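TAF6 (PDB 4ATG) is probably a subunit of the general transcription factor TFIID, its C-terminal HEAT-repeat domain contributing, as inferred for the family, to complex formation with TAF9. Local coordinates at residues F13-L17 against Y44-H48; K25-I29 against T65-L69; L38-P43 against V79-Y84; F71-K75 against I113-I117; K137-M141 against H172-Y176. All blocks are in the same frame, centred on the assembly; numbering follows the deposited sequence.

Contact 1 of 5, residues F13-L17 against Y44-H48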
# COMPACT_ATOMS: atom_id res chain seq x y z
N PHE A 13 -20.39 8.09 6.96
CA PHE A 13 -19.35 7.06 7.10
C PHE A 13 -19.92 5.73 6.58
O PHE A 13 -19.31 5.11 5.70
CB PHE A 13 -18.94 6.94 8.57
CG PHE A 13 -17.98 5.80 8.83
CD1 PHE A 13 -16.64 5.91 8.48
CD2 PHE A 13 -18.41 4.64 9.45
CE1 PHE A 13 -15.76 4.86 8.71
CE2 PHE A 13 -17.52 3.60 9.71
CZ PHE A 13 -16.20 3.71 9.34
N ASP A 14 -21.09 5.31 7.10
CA ASP A 14 -21.73 4.06 6.67
C ASP A 14 -22.05 4.10 5.18
O ASP A 14 -21.88 3.09 4.50
CB ASP A 14 -22.98 3.74 7.49
CG ASP A 14 -22.70 3.39 8.95
OD1 ASP A 14 -21.53 3.03 9.28
OD2 ASP A 14 -23.65 3.45 9.75
N LYS A 15 -22.49 5.28 4.66
CA LYS A 15 -22.86 5.41 3.23
C LYS A 15 -21.63 5.18 2.33
O LYS A 15 -21.71 4.39 1.39
CB LYS A 15 -23.46 6.80 2.93
CG LYS A 15 -23.90 6.95 1.48
CD LYS A 15 -25.08 6.00 1.23
CE LYS A 15 -25.48 5.90 -0.19
NZ LYS A 15 -26.60 4.91 -0.35
N ILE A 16 -20.51 5.82 2.63
CA ILE A 16 -19.28 5.66 1.84
C ILE A 16 -18.85 4.20 1.82
O ILE A 16 -18.50 3.66 0.77
CB ILE A 16 -18.14 6.58 2.38
CG1 ILE A 16 -18.50 8.09 2.16
CG2 ILE A 16 -16.77 6.20 1.75
CD1 ILE A 16 -18.70 8.58 0.68
N LEU A 17 -18.82 3.57 2.99
CA LEU A 17 -18.40 2.17 3.09
C LEU A 17 -19.30 1.26 2.26
O LEU A 17 -18.80 0.38 1.55
CB LEU A 17 -18.32 1.72 4.55
CG LEU A 17 -17.28 2.48 5.44
CD1 LEU A 17 -17.14 1.80 6.73
CD2 LEU A 17 -15.93 2.70 4.74
N TYR A 44 -11.40 6.09 11.37
CA TYR A 44 -12.41 5.04 11.18
C TYR A 44 -12.37 4.49 9.75
O TYR A 44 -12.50 3.29 9.56
CB TYR A 44 -13.79 5.54 11.59
CG TYR A 44 -13.85 5.88 13.07
CD1 TYR A 44 -13.53 4.93 14.04
CD2 TYR A 44 -14.11 7.18 13.49
CE1 TYR A 44 -13.47 5.27 15.38
CE2 TYR A 44 -14.14 7.50 14.85
CZ TYR A 44 -13.85 6.54 15.79
OH TYR A 44 -13.87 6.86 17.13
N PHE A 45 -12.17 5.38 8.76
CA PHE A 45 -12.06 4.92 7.36
C PHE A 45 -10.84 4.01 7.25
O PHE A 45 -10.93 2.93 6.68
CB PHE A 45 -11.91 6.11 6.41
CG PHE A 45 -13.20 6.81 6.04
CD1 PHE A 45 -14.28 6.10 5.54
CD2 PHE A 45 -13.28 8.20 6.08
CE1 PHE A 45 -15.47 6.76 5.15
CE2 PHE A 45 -14.46 8.86 5.67
CZ PHE A 45 -15.55 8.13 5.25
N ILE A 46 -9.70 4.43 7.82
CA ILE A 46 -8.47 3.63 7.77
C ILE A 46 -8.65 2.31 8.49
O ILE A 46 -8.25 1.28 7.95
CB ILE A 46 -7.25 4.43 8.28
CG1 ILE A 46 -6.97 5.62 7.34
CG2 ILE A 46 -6.00 3.51 8.39
CD1 ILE A 46 -6.21 6.67 7.99
N GLN A 47 -9.27 2.31 9.67
CA GLN A 47 -9.52 1.05 10.41
C GLN A 47 -10.42 0.11 9.58
O GLN A 47 -10.10 -1.08 9.45
CB GLN A 47 -10.16 1.35 11.79
CG GLN A 47 -10.28 0.14 12.70
CD GLN A 47 -11.43 0.26 13.68
OE1 GLN A 47 -11.98 1.34 13.94
NE2 GLN A 47 -11.83 -0.87 14.23
N HIS A 48 -11.54 0.62 8.99
CA HIS A 48 -12.42 -0.25 8.18
C HIS A 48 -11.74 -0.76 6.94
O HIS A 48 -11.85 -1.94 6.61
CB HIS A 48 -13.72 0.47 7.76
CG HIS A 48 -14.56 -0.33 6.80
ND1 HIS A 48 -15.45 -1.29 7.25
CD2 HIS A 48 -14.59 -0.30 5.45
CE1 HIS A 48 -16.02 -1.79 6.16
NE2 HIS A 48 -15.53 -1.23 5.06
O HOH W 1 -17.37 -2.12 3.23

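Contact 2 of 5, residues K25-I29 against T65-L69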
# COMPACT_ATOMS: atom_id res chain seq x y z
N LYS A 25 -18.52 2.98 -6.48
CA LYS A 25 -17.18 3.01 -5.88
C LYS A 25 -16.35 4.20 -6.34
O LYS A 25 -15.57 4.71 -5.55
CB LYS A 25 -16.43 1.67 -6.12
CG LYS A 25 -16.24 1.32 -7.58
CD LYS A 25 -15.32 0.13 -7.78
CE LYS A 25 -15.31 -0.33 -9.23
NZ LYS A 25 -14.87 0.76 -10.15
N ASP A 26 -16.50 4.64 -7.61
CA ASP A 26 -15.74 5.78 -8.11
C ASP A 26 -16.17 7.12 -7.46
O ASP A 26 -15.35 8.02 -7.26
CB ASP A 26 -15.79 5.82 -9.63
CG ASP A 26 -14.98 4.71 -10.30
OD1 ASP A 26 -13.90 4.35 -9.76
OD2 ASP A 26 -15.41 4.21 -11.34
N ILE A 27 -17.47 7.24 -7.13
CA ILE A 27 -18.01 8.42 -6.41
C ILE A 27 -17.41 8.44 -5.01
O ILE A 27 -16.95 9.50 -4.57
CB ILE A 27 -19.57 8.39 -6.38
CG1 ILE A 27 -20.13 8.40 -7.81
CG2 ILE A 27 -20.10 9.60 -5.59
CD1 ILE A 27 -21.63 8.02 -7.92
N ALA A 28 -17.38 7.28 -4.32
CA ALA A 28 -16.78 7.20 -2.97
C ALA A 28 -15.30 7.62 -2.99
O ALA A 28 -14.85 8.36 -2.11
CB ALA A 28 -16.91 5.77 -2.43
N ILE A 29 -14.54 7.18 -4.00
CA ILE A 29 -13.11 7.54 -4.15
C ILE A 29 -13.02 9.06 -4.32
O ILE A 29 -12.20 9.71 -3.66
CB ILE A 29 -12.47 6.75 -5.33
CG1 ILE A 29 -12.37 5.24 -4.99
CG2 ILE A 29 -11.09 7.31 -5.71
CD1 ILE A 29 -12.11 4.33 -6.22
N THR A 65 -9.97 -0.67 -5.07
CA THR A 65 -10.79 0.41 -4.49
C THR A 65 -10.22 0.85 -3.14
O THR A 65 -10.14 2.04 -2.90
CB THR A 65 -12.27 -0.04 -4.36
OG1 THR A 65 -12.73 -0.34 -5.67
CG2 THR A 65 -13.18 1.06 -3.79
N CYS A 66 -9.80 -0.10 -2.29
CA CYS A 66 -9.22 0.21 -0.96
C CYS A 66 -7.96 1.04 -1.08
O CYS A 66 -7.81 2.04 -0.38
CB CYS A 66 -8.97 -1.07 -0.18
SG CYS A 66 -10.49 -1.90 0.35
N ILE A 67 -7.09 0.65 -2.01
CA ILE A 67 -5.83 1.37 -2.27
C ILE A 67 -6.14 2.79 -2.75
O ILE A 67 -5.51 3.74 -2.30
CB ILE A 67 -4.98 0.55 -3.29
CG1 ILE A 67 -4.52 -0.78 -2.65
CG2 ILE A 67 -3.76 1.38 -3.79
CD1 ILE A 67 -4.13 -1.92 -3.74
N ALA A 68 -7.13 2.92 -3.66
CA ALA A 68 -7.54 4.23 -4.21
C ALA A 68 -8.15 5.11 -3.13
O ALA A 68 -7.90 6.30 -3.15
CB ALA A 68 -8.52 4.03 -5.36
N LEU A 69 -8.91 4.51 -2.16
CA LEU A 69 -9.48 5.30 -1.05
C LEU A 69 -8.36 5.83 -0.16
O LEU A 69 -8.43 6.97 0.31
CB LEU A 69 -10.47 4.46 -0.24
CG LEU A 69 -11.81 4.12 -0.97
CD1 LEU A 69 -12.60 3.11 -0.14
CD2 LEU A 69 -12.65 5.36 -1.14

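Contact 3 of 5, residues L38-P43 against V79-Y84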
# COMPACT_ATOMS: atom_id res chain seq x y z
N LEU A 38 -14.09 15.86 6.98
CA LEU A 38 -13.95 14.42 7.21
C LEU A 38 -12.93 14.03 8.27
O LEU A 38 -12.80 12.84 8.56
CB LEU A 38 -13.54 13.69 5.90
CG LEU A 38 -14.42 13.87 4.67
CD1 LEU A 38 -13.74 13.22 3.43
CD2 LEU A 38 -15.78 13.30 4.90
N GLN A 39 -12.15 14.99 8.82
CA GLN A 39 -11.08 14.64 9.76
C GLN A 39 -11.49 13.61 10.84
O GLN A 39 -10.74 12.65 11.10
CB GLN A 39 -10.40 15.88 10.37
CG GLN A 39 -9.08 15.52 11.11
CD GLN A 39 -7.96 15.08 10.18
OE1 GLN A 39 -8.02 15.29 8.97
NE2 GLN A 39 -6.87 14.55 10.73
N GLN A 40 -12.63 13.83 11.50
CA GLN A 40 -13.08 12.92 12.57
C GLN A 40 -13.28 11.48 12.06
O GLN A 40 -13.12 10.53 12.82
CB GLN A 40 -14.40 13.41 13.17
CG GLN A 40 -14.30 14.14 14.48
CD GLN A 40 -15.70 14.30 15.02
OE1 GLN A 40 -16.49 15.11 14.54
NE2 GLN A 40 -16.11 13.41 15.91
N LEU A 41 -13.67 11.34 10.77
CA LEU A 41 -13.91 10.03 10.15
C LEU A 41 -12.66 9.33 9.71
O LEU A 41 -12.67 8.11 9.56
CB LEU A 41 -14.84 10.21 8.92
CG LEU A 41 -16.26 10.68 9.23
CD1 LEU A 41 -17.13 10.63 7.98
CD2 LEU A 41 -16.89 9.80 10.22
N VAL A 42 -11.61 10.09 9.39
CA VAL A 42 -10.32 9.55 8.92
C VAL A 42 -9.83 8.28 9.66
O VAL A 42 -9.62 7.27 8.99
CB VAL A 42 -9.24 10.66 8.75
CG1 VAL A 42 -7.87 10.04 8.46
CG2 VAL A 42 -9.63 11.60 7.62
N PRO A 43 -9.63 8.27 10.99
CA PRO A 43 -9.16 7.03 11.64
C PRO A 43 -10.09 5.83 11.43
O PRO A 43 -9.63 4.69 11.33
CB PRO A 43 -9.09 7.41 13.14
CG PRO A 43 -9.94 8.61 13.27
CD PRO A 43 -9.75 9.36 11.98
N VAL A 79 -7.96 17.25 4.69
CA VAL A 79 -7.63 16.21 5.66
C VAL A 79 -6.16 16.45 6.08
O VAL A 79 -5.37 16.93 5.28
CB VAL A 79 -7.81 14.82 4.99
CG1 VAL A 79 -7.01 13.71 5.65
CG2 VAL A 79 -9.31 14.43 4.89
N PHE A 80 -5.81 16.08 7.32
CA PHE A 80 -4.44 16.11 7.83
C PHE A 80 -4.06 14.67 8.05
O PHE A 80 -4.47 14.06 9.04
CB PHE A 80 -4.35 16.91 9.14
CG PHE A 80 -2.95 16.98 9.69
CD1 PHE A 80 -1.90 17.45 8.91
CD2 PHE A 80 -2.67 16.57 10.99
CE1 PHE A 80 -0.59 17.52 9.43
CE2 PHE A 80 -1.38 16.68 11.52
CZ PHE A 80 -0.34 17.13 10.73
N ILE A 81 -3.38 14.09 7.07
CA ILE A 81 -3.09 12.65 7.05
C ILE A 81 -1.90 12.21 7.85
O ILE A 81 -1.81 11.03 8.21
CB ILE A 81 -3.03 12.16 5.57
CG1 ILE A 81 -3.40 10.65 5.43
CG2 ILE A 81 -1.65 12.45 4.91
CD1 ILE A 81 -4.89 10.29 5.85
N ASP A 82 -0.93 13.10 8.08
CA ASP A 82 0.32 12.74 8.77
C ASP A 82 0.18 11.83 10.00
O ASP A 82 0.95 10.87 10.05
CB ASP A 82 1.16 13.97 9.14
CG ASP A 82 1.45 14.92 7.99
OD1 ASP A 82 0.54 15.12 7.13
OD2 ASP A 82 2.54 15.55 7.99
N PRO A 83 -0.76 12.04 10.95
CA PRO A 83 -0.87 11.14 12.12
C PRO A 83 -1.29 9.71 11.81
O PRO A 83 -1.22 8.86 12.70
CB PRO A 83 -1.94 11.80 13.00
CG PRO A 83 -2.09 13.19 12.49
CD PRO A 83 -1.80 13.09 11.02
N TYR A 84 -1.72 9.45 10.58
CA TYR A 84 -2.26 8.15 10.18
C TYR A 84 -1.40 7.39 9.20
O TYR A 84 -1.72 6.26 8.88
CB TYR A 84 -3.69 8.33 9.63
CG TYR A 84 -4.58 9.03 10.62
CD1 TYR A 84 -5.03 8.39 11.78
CD2 TYR A 84 -4.91 10.38 10.47
CE1 TYR A 84 -5.81 9.05 12.73
CE2 TYR A 84 -5.69 11.05 11.41
CZ TYR A 84 -6.12 10.39 12.54
OH TYR A 84 -6.84 11.05 13.50
O HOH W 2 -6.92 13.71 13.59

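Contact 4 of 5, residues F71-K75 against I113-I117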
# COMPACT_ATOMS: atom_id res chain seq x y z
N PHE A 71 -5.33 6.60 -1.11
CA PHE A 71 -4.70 7.68 -1.88
C PHE A 71 -5.57 8.93 -1.87
O PHE A 71 -5.05 10.04 -1.82
CB PHE A 71 -4.40 7.20 -3.32
CG PHE A 71 -3.50 8.15 -4.10
CD1 PHE A 71 -2.31 8.63 -3.53
CD2 PHE A 71 -3.84 8.58 -5.37
CE1 PHE A 71 -1.48 9.52 -4.25
CE2 PHE A 71 -3.01 9.46 -6.08
CZ PHE A 71 -1.85 9.92 -5.51
N SER A 72 -6.90 8.76 -1.92
CA SER A 72 -7.81 9.92 -1.89
C SER A 72 -7.63 10.66 -0.57
O SER A 72 -7.52 11.87 -0.57
CB SER A 72 -9.27 9.49 -2.02
OG SER A 72 -9.63 9.14 -3.34
N LEU A 73 -7.60 9.93 0.55
CA LEU A 73 -7.46 10.58 1.87
C LEU A 73 -6.08 11.25 1.99
O LEU A 73 -5.97 12.39 2.47
CB LEU A 73 -7.63 9.53 2.98
CG LEU A 73 -9.05 8.98 3.20
CD1 LEU A 73 -9.02 7.86 4.28
CD2 LEU A 73 -9.99 10.07 3.66
N ILE A 74 -5.04 10.58 1.45
CA ILE A 74 -3.67 11.16 1.45
C ILE A 74 -3.65 12.49 0.66
O ILE A 74 -3.00 13.45 1.09
CB ILE A 74 -2.64 10.13 0.89
CG1 ILE A 74 -2.45 8.95 1.87
CG2 ILE A 74 -1.26 10.80 0.58
CD1 ILE A 74 -1.80 7.75 1.21
N LYS A 75 -4.37 12.54 -0.47
CA LYS A 75 -4.43 13.74 -1.34
C LYS A 75 -5.44 14.83 -0.95
O LYS A 75 -5.38 15.94 -1.50
CB LYS A 75 -4.69 13.34 -2.81
CG LYS A 75 -3.55 12.55 -3.47
CD LYS A 75 -2.27 13.35 -3.69
CE LYS A 75 -2.24 14.16 -4.97
NZ LYS A 75 -0.88 14.73 -5.23
N ILE A 113 1.57 3.60 -4.34
CA ILE A 113 1.13 4.48 -3.24
C ILE A 113 2.17 4.50 -2.16
O ILE A 113 2.45 5.57 -1.60
CB ILE A 113 -0.31 4.15 -2.73
CG1 ILE A 113 -1.31 4.08 -3.95
CG2 ILE A 113 -0.79 5.24 -1.71
CD1 ILE A 113 -1.35 5.31 -4.88
N VAL A 114 2.78 3.34 -1.87
CA VAL A 114 3.90 3.31 -0.91
C VAL A 114 5.00 4.26 -1.38
O VAL A 114 5.60 4.96 -0.56
CB VAL A 114 4.47 1.88 -0.70
CG1 VAL A 114 5.78 1.90 0.10
CG2 VAL A 114 3.44 0.98 -0.03
N LYS A 115 5.28 4.28 -2.70
CA LYS A 115 6.31 5.17 -3.26
C LYS A 115 5.93 6.64 -3.05
O LYS A 115 6.77 7.44 -2.67
CB LYS A 115 6.56 4.89 -4.75
CG LYS A 115 7.44 5.98 -5.41
CD LYS A 115 7.70 5.73 -6.88
CE LYS A 115 8.49 6.87 -7.52
NZ LYS A 115 9.68 7.24 -6.70
N TYR A 116 4.68 6.97 -3.28
CA TYR A 116 4.21 8.35 -3.10
C TYR A 116 4.44 8.79 -1.65
O TYR A 116 4.89 9.92 -1.41
CB TYR A 116 2.72 8.45 -3.43
CG TYR A 116 2.21 9.87 -3.32
CD1 TYR A 116 2.29 10.74 -4.40
CD2 TYR A 116 1.71 10.37 -2.12
CE1 TYR A 116 1.86 12.06 -4.30
CE2 TYR A 116 1.25 11.69 -2.01
CZ TYR A 116 1.35 12.53 -3.11
OH TYR A 116 0.89 13.82 -3.05
N ILE A 117 4.13 7.92 -0.70
CA ILE A 117 4.32 8.23 0.74
C ILE A 117 5.80 8.37 1.03
O ILE A 117 6.21 9.34 1.67
CB ILE A 117 3.65 7.14 1.61
CG1 ILE A 117 2.12 7.16 1.43
CG2 ILE A 117 4.06 7.29 3.11
CD1 ILE A 117 1.37 5.93 2.09

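Contact 5 of 5, residues K137-M141 against H172-Y176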
# COMPACT_ATOMS: atom_id res chain seq x y z
N LYS A 137 12.90 -5.51 1.95
CA LYS A 137 14.12 -6.30 1.78
C LYS A 137 13.94 -7.65 2.49
O LYS A 137 14.38 -8.67 1.97
CB LYS A 137 15.35 -5.55 2.34
CG LYS A 137 16.68 -6.22 2.02
CD LYS A 137 17.69 -6.11 3.16
CE LYS A 137 17.57 -7.21 4.19
NZ LYS A 137 18.70 -7.20 5.16
N GLY A 138 13.25 -7.63 3.64
CA GLY A 138 12.98 -8.83 4.42
C GLY A 138 12.20 -9.89 3.66
O GLY A 138 12.58 -11.06 3.66
N VAL A 139 11.11 -9.46 2.98
CA VAL A 139 10.20 -10.30 2.19
C VAL A 139 10.91 -10.80 0.93
O VAL A 139 10.87 -12.00 0.65
CB VAL A 139 8.86 -9.58 1.89
CG1 VAL A 139 7.99 -10.38 0.92
CG2 VAL A 139 8.10 -9.28 3.19
N TRP A 140 11.58 -9.88 0.20
CA TRP A 140 12.32 -10.24 -1.02
C TRP A 140 13.37 -11.33 -0.73
O TRP A 140 13.43 -12.34 -1.46
CB TRP A 140 12.98 -8.97 -1.63
CG TRP A 140 13.90 -9.25 -2.78
CD1 TRP A 140 13.73 -10.19 -3.77
CD2 TRP A 140 15.15 -8.60 -3.06
NE1 TRP A 140 14.79 -10.16 -4.64
CE2 TRP A 140 15.69 -9.21 -4.23
CE3 TRP A 140 15.88 -7.57 -2.44
CZ2 TRP A 140 16.92 -8.82 -4.78
CZ3 TRP A 140 17.11 -7.20 -2.98
CH2 TRP A 140 17.60 -7.80 -4.14
N MET A 141 14.14 -11.16 0.35
CA MET A 141 15.22 -12.06 0.72
C MET A 141 14.84 -13.28 1.58
O MET A 141 15.72 -14.04 1.96
CB MET A 141 16.39 -11.28 1.35
CG MET A 141 17.03 -10.25 0.41
SD MET A 141 17.62 -10.92 -1.16
CE MET A 141 19.00 -11.95 -0.59
N HIS A 172 22.21 -7.06 -2.74
CA HIS A 172 21.67 -8.39 -2.45
C HIS A 172 21.31 -9.24 -3.67
O HIS A 172 20.89 -10.39 -3.49
CB HIS A 172 20.45 -8.25 -1.54
CG HIS A 172 20.75 -7.69 -0.18
ND1 HIS A 172 20.47 -6.37 0.14
CD2 HIS A 172 21.26 -8.30 0.91
CE1 HIS A 172 20.82 -6.22 1.40
NE2 HIS A 172 21.30 -7.36 1.92
N ALA A 173 21.42 -8.69 -4.88
CA ALA A 173 21.05 -9.37 -6.12
C ALA A 173 21.70 -10.74 -6.31
O ALA A 173 20.99 -11.70 -6.62
CB ALA A 173 21.35 -8.49 -7.33
N GLU A 174 23.02 -10.82 -6.15
CA GLU A 174 23.74 -12.08 -6.33
C GLU A 174 23.33 -13.15 -5.30
O GLU A 174 23.14 -14.31 -5.68
CB GLU A 174 25.26 -11.88 -6.44
CG GLU A 174 25.69 -11.18 -7.73
CD GLU A 174 25.09 -11.66 -9.04
OE1 GLU A 174 25.16 -12.88 -9.33
OE2 GLU A 174 24.54 -10.81 -9.78
N GLU A 175 23.09 -12.75 -4.03
CA GLU A 175 22.62 -13.68 -2.99
C GLU A 175 21.22 -14.19 -3.35
O GLU A 175 20.96 -15.39 -3.22
CB GLU A 175 22.65 -13.05 -1.59
CG GLU A 175 22.20 -14.00 -0.48
CD GLU A 175 22.13 -13.47 0.94
OE1 GLU A 175 22.39 -12.27 1.16
OE2 GLU A 175 21.78 -14.27 1.84
N TYR A 176 20.33 -13.31 -3.82
CA TYR A 176 18.98 -13.73 -4.20
C TYR A 176 19.05 -14.80 -5.30
O TYR A 176 18.44 -15.87 -5.18
CB TYR A 176 18.10 -12.54 -4.67
CG TYR A 176 16.73 -13.06 -5.03
CD1 TYR A 176 15.78 -13.30 -4.04
CD2 TYR A 176 16.45 -13.52 -6.32
CE1 TYR A 176 14.56 -13.90 -4.33
CE2 TYR A 176 15.25 -14.16 -6.61
CZ TYR A 176 14.32 -14.38 -5.61
OH TYR A 176 13.14 -15.00 -5.90

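Contact 1 of 5, residues F13-L17 against Y44-H48
Phe13 of helix 7-20 reaches across to Tyr44 and Phe45 of helix 42-55. With CG anti to the backbone N (chi1 174°), its ring is carried toward the partner helix. Its CB rests against Leu41. Further out, Phe13 CD1 stands over one face of the Phe45 ring, toward the rim, 3.6 Å from Phe45 CE1. Next, Phe13 CE1 lies 3.6 Å from Tyr44 CB and has Phe45 N at the ring edge; Phe13 CZ ends 3.7 Å from Tyr44 O. The two side chains run past each other in opposite directions, and the Phe13 and Phe45 rings meet obliquely, planes at 43°. Phe45 is further enclosed by Ile16, whose CG2 is 3.7 Å from Phe45 CE1, and by Leu17 CD2 at its edge. His48 has two conformers; in one, Leu17 CD1 sits over the imidazole face, 3.4 Å from the centroid of the His48 ring, so this CH-pi contact is tentative. Tyr44 sends its hydroxyl to Gly1 N. The segment axes run 11.4 Å apart at 37°, and helix 25-34 touches Ile16 through Cys31 and Phe45 through Leu32. Such broadly parallel next-but-one helices are characteristic of a HEAT-repeat solenoid.

Contact 2 of 5, residues K25-I29 against T65-L69
Ile29 of helix 25-34 and the pair Ala68 and Leu69 of helix 60-75 form the main apolar part of this contact. The delta methyl of Ile29 does most of the reaching: CG1 is anti to the carbonyl carbon (chi1 -68°) and the chain then extends, bringing Ile29 CD1 to 3.7 Å from Ala68 CB. Leu69 meets the isoleucine nearly at a right angle, its CD2 lying 3.9 Å from Ile29 CG1 and 3.7 Å from Ile29 CA. Leu69 CD2 also lies 3.8 Å from Ala28 O, the carbonyl of the residue before Ile29. Ala68 presents its CB here; the nearest CA atoms are those of Ile29 and Leu69, 5.3 Å apart. With an alanine here in place of Ile29, Ala68 CB is likely to lose its nearest neighbour across the contact, and Leu69 CD2 its contact with CG1.

The polar residues contribute van der Waals contact without a hydrogen bond between the segments. Lys25 lays its aliphatic chain across Thr65, with Lys25 CD 3.4 Å from Thr65 OG1, while that hydroxyl bonds to Glu61 O in its own helix. The lysine chain bends at its last torsion, and Lys25 NZ makes a long salt bridge of 3.7 Å with Asp26 OD2. Nearly parallel segments 9.9 Å apart, with the intervening helix 42-55 covering Cys66 and Leu69, fit the stacking of alternate helices in HEAT repeats.

Contact 3 of 5, residues L38-P43 against V79-Y84
The Tyr84 ring is approached on one face by Val42 and Pro43 and on the opposite face by CB of its neighbour Pro83. Val42 CG1 makes a CH-pi contact, 4.0 Å from the centroid of the Tyr84 ring, while Pro43 CB comes in obliquely, 3.7 Å from Tyr84 CE1. At the ring edge, near its plane, lie Gln39 NE2 and Phe80 O. The second flat group, the Gln39 amide, is turned 50° against the tyrosine and grips the backbone of Phe80 by two nearly straight bonds. Phe80 N donates to Gln39 OE1 at 2.9 Å, tilted 31° from the carbonyl plane, and Gln39 NE2 donates to Phe80 O at 3.0 Å, this acceptor lying in the amide plane. A bend at chi2 (69°) turns the amide so that both its ends meet one residue. Gln39 NE2 also donates to a water that is 2.7 Å from Tyr84 OH. A leucine in place of Gln39 would probably leave Phe80 N and O without these partners and the water without its amide donor.

Apolar packing accompanies this, with Val42 CG2 3.9 Å from Val79 CG1, and Val42 CG1 touching Ile81 CD1. The contact joins the turn leading into helix 42-55, and its first residues, to the loop between helices 60-75 and 85-97; helix 7-20 backs Leu38, while Ile81 reaches Leu73 and Ile74 of helix 60-75.

Contact 4 of 5, residues F71-K75 against I113-I117
Phe71 points a ring edge at the face of Tyr116, a T-shaped pair with planes at 83° and ring centroids 5.2 Å apart. The atom that touches is Phe71 CE1, poised over the centre of the tyrosine ring and 3.8 Å from Tyr116 CG. Phe71 is itself enclosed on both faces: Ile113 CD1 makes a CH-pi contact over one, 4.0 Å from the centroid of the Phe71 ring, and Lys75 CG lies over the other. From there the lysine chain curls, bent at chi2 and chi3, which brings Lys75 NZ to donate a 3.0 Å hydrogen bond to Tyr116 OH. The tyrosine is thereby held at its hydroxyl as well as on its face. Ile74 runs past Tyr116 in the opposite sense, its CG2 3.7 Å from Tyr116 CE2, and the Ile74 and Ile117 side chains cross at about a right angle, Ile74 CD1 3.8 Å from Ile117 CD1. Leu92 of helix 85-97 covers Ile113 and Ile117. The segment axes of helices 60-75 and 104-121 are 11.5 Å apart and inclined by 19°; aromatic and lysine packing thus fills the interface between near-parallel helices of a HEAT-type array.

Contact 5 of 5, residues K137-M141 against H172-Y176
Met141 SD and the Tyr176 ring lie beside each other on the same side of the Trp140 indole, so that one side chain from each segment packs on this aromatic. Met141 SD is over the indole centre and at the edge of Tyr176, 5.4 Å from the centroid of the Tyr176 ring, a Met-aromatic contact within the HEAT-repeat domain. It gets there because the methionine, just past the end of helix 128-140, is bent at both chi2 (-55°) and chi3 (-68°). Trp140 and Tyr176 form an offset stack: the five-membered ring and the phenol ring have centroids 4.6 Å apart and planes at 23°. The indole nitrogen is over the tyrosine face toward its rim, with Trp140 NE1 3.3 Å from Tyr176 CD1. The tyrosine hydroxyl is bound beyond the contact, to Gln150 OE1 and Lys182 N. At the other end of the indole, Trp140 CZ3 touches His172 CB at 3.8 Å. The Lys137 and His172 side chains cross at about a right angle, Lys137 CD approaching the imidazole obliquely, 3.6 Å from His172 CE1; His172 ND1 bonds to Val168 O. Helices 147-160 and 183-194 also border Trp140, through Leu154, Leu157 and Val185. The methionine's terminal methyl comes to rest against the backbone of helix 162-179, with Met141 CE 3.7 Å from Tyr176 N and 3.8 Å from His172 O.

Contacts 1 to 4 form one cluster, with centres 11 to 17 Å apart, linked through shared neighbours although contacts 2 and 3 do not touch directly. Contact 5 lies farther along the solenoid, its centre 26 Å from that of contact 4 and 37 Å from that of contact 1. Contacts 2 and 4 share helix 60-75 and are joined by a probable hydrogen bond of 2.7 Å between Ile29 O and Ser72 OG. Contacts 1 and 3 share helix 42-55 and meet where Ile46 CD1 is 3.4 Å from Tyr84 CB. Contact 3 also abuts contact 4, with Val79 CG1 3.6 Å from Leu73 O. Between contacts 4 and 5 the nearest atoms are about 10 Å apart.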